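Local coordinates for cofilin (Streptomyces griseoflavus, PDB 5IVU), which probably binds actin as a bacterial member of the ADF/cofilin family, at residues V7-K21 with S105-A117. Residues are numbered along the deposited sequence; the frame is centred on the assembly and turned at random.
Sequences VTLNDACVETYQQLK and SKDILRRALTGIA
Y17 reaches from helix 11-21 into the segment that follows helix 96-112 and meets a methyl of L113, the carbonyl of T114 and a methyl of I116 there. Its CG is anti to the backbone N (chi1 174°), which swings the ring off the helix toward L113, whose methyl CD2 lies over one face as a CH-pi contact, 3.9 Å from the ring centroid. At the far end of the ring Y17 OH donates to the backbone carbonyl T114 O (2.7 Å), which sits at the ring edge, while I116 CD1 packs obliquely against the same hydroxyl end. T114 O takes a second bond from K21 NZ at 2.8 Å. The two donors come from opposite faces of the carbonyl plane, both well out of it. Lysine suits the position one turn after Y17 because its long chain, bent at chi2, chi3 and chi4, can bring K21 NZ back to T114, where NZ also donates to T114 OG1 (2.7 Å). G115 follows with a positive phi of 83°, which favours glycine. In the ADF-homology fold, helices flank a central mixed sheet; here the last turns of helix 96-112 lie against strand 8-9 and the start of helix 11-21, on one side of it, with Y17 and L113 both resting on V67 of strand 64-72. A leucine in place of Y17 would probably leave T114 O with K21 as its remaining partner across this contact and strip L113 CD2 of its aromatic face. Toward the other end the contact is mostly aliphatic. A112, small enough for close approach, receives L9 CD2 on its CB at 3.4 Å, and V14 CG2 touches A112 CB at 3.8 Å. Beyond it L9 CB meets I108 CG2, and CG1 and CG2 of V7 both lie 3.5 Å from S105 OG, a hydroxyl weakly bonded to A101 O.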
loop_
_atom_site.group_PDB
_atom_site.type_symbol
_atom_site.label_atom_id
_atom_site.label_comp_id
_atom_site.label_asym_id
_atom_site.label_seq_id
_atom_site.Cartn_x
_atom_site.Cartn_y
_atom_site.Cartn_z
ATOM N N VAL A 7 -18.196 6.451 -2.183
ATOM C CA VAL A 7 -16.891 6.056 -2.737
ATOM C C VAL A 7 -16.908 4.643 -3.324
ATOM O O VAL A 7 -17.264 3.681 -2.644
ATOM C CB VAL A 7 -15.777 6.167 -1.669
ATOM C CG1 VAL A 7 -14.402 5.948 -2.295
ATOM C CG2 VAL A 7 -15.848 7.523 -0.961
ATOM N N THR A 8 -16.492 4.540 -4.587
ATOM C CA THR A 8 -16.577 3.297 -5.358
ATOM C C THR A 8 -15.166 2.745 -5.664
ATOM O O THR A 8 -14.215 3.502 -5.873
ATOM C CB THR A 8 -17.424 3.524 -6.644
ATOM O OG1 THR A 8 -17.951 2.279 -7.108
ATOM C CG2 THR A 8 -16.628 4.203 -7.768
ATOM N N LEU A 9 -15.038 1.425 -5.670
ATOM C CA LEU A 9 -13.757 0.770 -5.953
ATOM C C LEU A 9 -13.614 0.478 -7.448
ATOM O O LEU A 9 -14.474 -0.178 -8.041
ATOM C CB LEU A 9 -13.671 -0.534 -5.158
ATOM C CG LEU A 9 -12.405 -1.378 -5.254
ATOM C CD1 LEU A 9 -11.198 -0.607 -4.763
ATOM C CD2 LEU A 9 -12.596 -2.646 -4.444
ATOM N N ASN A 10 -12.523 0.949 -8.044
ATOM C CA ASN A 10 -12.215 0.661 -9.445
ATOM C C ASN A 10 -11.838 -0.824 -9.641
ATOM O O ASN A 10 -11.142 -1.416 -8.809
ATOM C CB ASN A 10 -11.114 1.614 -9.918
ATOM C CG ASN A 10 -10.953 1.655 -11.429
ATOM O OD1 ASN A 10 -11.749 1.095 -12.185
ATOM N ND2 ASN A 10 -9.917 2.354 -11.875
ATOM N N ASP A 11 -12.336 -1.426 -10.728
ATOM C CA ASP A 11 -12.060 -2.842 -11.054
ATOM C C ASP A 11 -10.565 -3.120 -11.200
ATOM O O ASP A 11 -10.096 -4.208 -10.845
ATOM C CB ASP A 11 -12.767 -3.267 -12.360
ATOM C CG ASP A 11 -14.283 -3.323 -12.236
ATOM O OD1 ASP A 11 -14.812 -3.618 -11.138
ATOM O OD2 ASP A 11 -14.953 -3.085 -13.263
ATOM N N ALA A 12 -9.832 -2.131 -11.713
ATOM C CA ALA A 12 -8.370 -2.202 -11.873
ATOM C C ALA A 12 -7.573 -2.423 -10.572
ATOM O O ALA A 12 -6.447 -2.917 -10.624
ATOM C CB ALA A 12 -7.867 -0.952 -12.573
ATOM N N CYS A 13 -8.148 -2.062 -9.422
ATOM C CA CYS A 13 -7.498 -2.285 -8.132
ATOM C C CYS A 13 -7.274 -3.773 -7.849
ATOM O O CYS A 13 -6.123 -4.195 -7.639
ATOM C CB CYS A 13 -8.293 -1.644 -6.982
ATOM S SG CYS A 13 -8.293 0.163 -7.009
ATOM N N VAL A 14 -8.359 -4.555 -7.848
ATOM C CA VAL A 14 -8.257 -6.001 -7.602
ATOM C C VAL A 14 -7.480 -6.697 -8.729
ATOM O O VAL A 14 -6.692 -7.596 -8.456
ATOM C CB VAL A 14 -9.644 -6.669 -7.370
ATOM C CG1 VAL A 14 -9.546 -8.195 -7.404
ATOM C CG2 VAL A 14 -10.231 -6.240 -6.032
ATOM N N GLU A 15 -7.702 -6.279 -9.974
ATOM C CA GLU A 15 -7.019 -6.867 -11.135
ATOM C C GLU A 15 -5.511 -6.755 -11.032
ATOM O O GLU A 15 -4.811 -7.749 -11.203
ATOM C CB GLU A 15 -7.472 -6.212 -12.448
ATOM C CG GLU A 15 -8.858 -6.631 -12.924
ATOM C CD GLU A 15 -9.339 -5.849 -14.143
ATOM O OE1 GLU A 15 -8.520 -5.180 -14.815
ATOM O OE2 GLU A 15 -10.550 -5.901 -14.431
ATOM N N THR A 16 -5.023 -5.545 -10.753
ATOM C CA THR A 16 -3.580 -5.295 -10.636
ATOM C C THR A 16 -2.988 -6.021 -9.430
ATOM O O THR A 16 -1.849 -6.483 -9.474
ATOM C CB THR A 16 -3.260 -3.791 -10.528
ATOM O OG1 THR A 16 -4.000 -3.073 -11.513
ATOM C CG2 THR A 16 -1.781 -3.525 -10.757
ATOM N N TYR A 17 -3.752 -6.081 -8.347
ATOM C CA TYR A 17 -3.363 -6.818 -7.151
ATOM C C TYR A 17 -3.255 -8.309 -7.450
ATOM O O TYR A 17 -2.299 -8.953 -7.001
ATOM C CB TYR A 17 -4.360 -6.573 -6.016
ATOM C CG TYR A 17 -4.098 -7.428 -4.797
ATOM C CD1 TYR A 17 -2.928 -7.270 -4.039
ATOM C CD2 TYR A 17 -5.018 -8.397 -4.387
ATOM C CE1 TYR A 17 -2.693 -8.056 -2.914
ATOM C CE2 TYR A 17 -4.786 -9.174 -3.260
ATOM C CZ TYR A 17 -3.621 -8.997 -2.535
ATOM O OH TYR A 17 -3.375 -9.757 -1.429
ATOM N N GLN A 18 -4.226 -8.849 -8.193
ATOM C CA GLN A 18 -4.160 -10.240 -8.626
ATOM C C GLN A 18 -2.930 -10.474 -9.494
ATOM O O GLN A 18 -2.274 -11.500 -9.349
ATOM C CB GLN A 18 -5.428 -10.683 -9.361
ATOM C CG GLN A 18 -6.653 -10.809 -8.491
ATOM C CD GLN A 18 -7.933 -11.135 -9.266
ATOM O OE1 GLN A 18 -8.095 -10.785 -10.440
ATOM N NE2 GLN A 18 -8.847 -11.821 -8.605
ATOM N N GLN A 19 -2.591 -9.514 -10.352
ATOM C CA GLN A 19 -1.363 -9.586 -11.154
ATOM C C GLN A 19 -0.088 -9.584 -10.280
ATOM O O GLN A 19 0.836 -10.374 -10.504
ATOM C CB GLN A 19 -1.314 -8.438 -12.157
ATOM C CG GLN A 19 -0.301 -8.640 -13.277
ATOM C CD GLN A 19 0.043 -7.354 -14.018
ATOM O OE1 GLN A 19 1.092 -7.268 -14.669
ATOM N NE2 GLN A 19 -0.829 -6.344 -13.912
ATOM N N LEU A 20 -0.048 -8.710 -9.276
ATOM C CA LEU A 20 1.025 -8.729 -8.287
ATOM C C LEU A 20 1.106 -10.097 -7.609
ATOM O O LEU A 20 2.188 -10.649 -7.441
ATOM C CB LEU A 20 0.845 -7.604 -7.244
ATOM C CG LEU A 20 1.875 -7.495 -6.088
ATOM C CD1 LEU A 20 2.206 -6.047 -5.739
ATOM C CD2 LEU A 20 1.410 -8.212 -4.829
ATOM N N LYS A 21 -0.047 -10.619 -7.213
ATOM C CA LYS A 21 -0.135 -11.865 -6.453
ATOM C C LYS A 21 0.281 -13.122 -7.249
ATOM O O LYS A 21 0.859 -14.032 -6.670
ATOM C CB LYS A 21 -1.562 -12.033 -5.920
ATOM C CG LYS A 21 -1.703 -13.095 -4.848
ATOM C CD LYS A 21 -2.788 -12.740 -3.832
ATOM C CE LYS A 21 -4.180 -12.684 -4.445
ATOM N NZ LYS A 21 -5.226 -13.171 -3.506
ATOM N N SER A 105 -12.541 5.452 3.735
ATOM C CA SER A 105 -12.562 4.580 2.557
ATOM C C SER A 105 -11.642 3.349 2.654
ATOM O O SER A 105 -11.789 2.428 1.858
ATOM C CB SER A 105 -12.217 5.394 1.310
ATOM O OG SER A 105 -13.275 6.291 1.014
ATOM N N LYS A 106 -10.696 3.332 3.599
ATOM C CA LYS A 106 -9.688 2.256 3.696
ATOM C C LYS A 106 -10.269 0.853 3.545
ATOM O O LYS A 106 -9.867 0.107 2.659
ATOM C CB LYS A 106 -8.931 2.329 5.030
ATOM C CG LYS A 106 -7.699 1.434 5.095
ATOM C CD LYS A 106 -7.340 1.040 6.519
ATOM C CE LYS A 106 -8.094 -0.192 6.990
ATOM N NZ LYS A 106 -7.347 -0.914 8.063
ATOM N N ASP A 107 -11.228 0.526 4.411
ATOM C CA ASP A 107 -11.790 -0.830 4.512
ATOM C C ASP A 107 -12.445 -1.324 3.234
ATOM O O ASP A 107 -12.489 -2.528 3.010
ATOM C CB ASP A 107 -12.798 -0.924 5.661
ATOM C CG ASP A 107 -12.135 -0.820 7.024
ATOM O OD1 ASP A 107 -11.355 -1.726 7.372
ATOM O OD2 ASP A 107 -12.378 0.181 7.735
ATOM N N ILE A 108 -12.948 -0.406 2.407
ATOM C CA ILE A 108 -13.486 -0.757 1.092
ATOM C C ILE A 108 -12.398 -1.453 0.272
ATOM O O ILE A 108 -12.582 -2.585 -0.171
ATOM C CB ILE A 108 -13.991 0.478 0.312
ATOM C CG1 ILE A 108 -15.178 1.138 1.028
ATOM C CG2 ILE A 108 -14.399 0.083 -1.105
ATOM C CD1 ILE A 108 -15.545 2.512 0.492
ATOM N N LEU A 109 -11.259 -0.780 0.120
ATOM C CA LEU A 109 -10.094 -1.336 -0.576
ATOM C C LEU A 109 -9.522 -2.563 0.135
ATOM O O LEU A 109 -9.244 -3.570 -0.505
ATOM C CB LEU A 109 -9.000 -0.264 -0.755
ATOM C CG LEU A 109 -7.607 -0.668 -1.274
ATOM C CD1 LEU A 109 -7.660 -1.431 -2.597
ATOM C CD2 LEU A 109 -6.724 0.563 -1.413
ATOM N N ARG A 110 -9.357 -2.477 1.454
ATOM C CA ARG A 110 -8.713 -3.546 2.233
ATOM C C ARG A 110 -9.485 -4.868 2.178
ATOM O O ARG A 110 -8.876 -5.937 2.044
ATOM C CB ARG A 110 -8.511 -3.096 3.683
ATOM C CG ARG A 110 -7.939 -4.133 4.644
ATOM C CD ARG A 110 -6.535 -4.606 4.288
ATOM N NE ARG A 110 -6.199 -5.803 5.051
ATOM C CZ ARG A 110 -6.546 -7.053 4.729
ATOM N NH1 ARG A 110 -7.224 -7.335 3.610
ATOM N NH2 ARG A 110 -6.193 -8.053 5.539
ATOM N N ARG A 111 -10.815 -4.785 2.262
ATOM C CA ARG A 111 -11.697 -5.964 2.175
ATOM C C ARG A 111 -11.622 -6.664 0.801
ATOM O O ARG A 111 -11.726 -7.890 0.718
ATOM C CB ARG A 111 -13.147 -5.573 2.490
ATOM C CG ARG A 111 -14.025 -6.720 2.967
ATOM C CD ARG A 111 -15.463 -6.263 3.181
ATOM N NE ARG A 111 -16.149 -6.058 1.903
ATOM C CZ ARG A 111 -16.991 -6.913 1.306
ATOM N NH1 ARG A 111 -17.323 -8.087 1.850
ATOM N NH2 ARG A 111 -17.522 -6.576 0.130
ATOM N N ALA A 112 -11.429 -5.881 -0.260
ATOM C CA ALA A 112 -11.350 -6.403 -1.624
ATOM C C ALA A 112 -10.054 -7.156 -1.947
ATOM O O ALA A 112 -10.036 -7.955 -2.880
ATOM C CB ALA A 112 -11.544 -5.274 -2.617
ATOM N N LEU A 113 -8.983 -6.910 -1.192
ATOM C CA LEU A 113 -7.698 -7.579 -1.419
ATOM C C LEU A 113 -7.578 -8.862 -0.569
ATOM O O LEU A 113 -7.450 -8.807 0.659
ATOM C CB LEU A 113 -6.536 -6.626 -1.124
ATOM C CG LEU A 113 -6.587 -5.246 -1.796
ATOM C CD1 LEU A 113 -5.579 -4.308 -1.150
ATOM C CD2 LEU A 113 -6.349 -5.304 -3.295
ATOM N N THR A 114 -7.598 -10.010 -1.235
ATOM C CA THR A 114 -7.596 -11.311 -0.561
ATOM C C THR A 114 -6.162 -11.754 -0.299
ATOM O O THR A 114 -5.293 -11.600 -1.157
ATOM C CB THR A 114 -8.307 -12.390 -1.420
ATOM O OG1 THR A 114 -7.739 -12.429 -2.731
ATOM C CG2 THR A 114 -9.808 -12.101 -1.540
ATOM N N GLY A 115 -5.922 -12.315 0.880
ATOM C CA GLY A 115 -4.631 -12.926 1.208
ATOM C C GLY A 115 -3.537 -11.985 1.675
ATOM O O GLY A 115 -2.354 -12.328 1.594
ATOM N N ILE A 116 -3.919 -10.810 2.177
ATOM C CA ILE A 116 -2.959 -9.895 2.808
ATOM C C ILE A 116 -2.479 -10.547 4.108
ATOM O O ILE A 116 -3.292 -10.985 4.916
ATOM C CB ILE A 116 -3.588 -8.520 3.117
ATOM C CG1 ILE A 116 -3.956 -7.762 1.824
ATOM C CG2 ILE A 116 -2.671 -7.679 3.998
ATOM C CD1 ILE A 116 -2.801 -7.350 0.937
ATOM N N ALA A 117 -1.160 -10.621 4.283
ATOM C CA ALA A 117 -0.549 -11.301 5.432
ATOM C C ALA A 117 -0.194 -10.356 6.567
ATOM O O ALA A 117 -0.280 -10.760 7.721
ATOM C CB ALA A 117 0.685 -12.064 4.996
#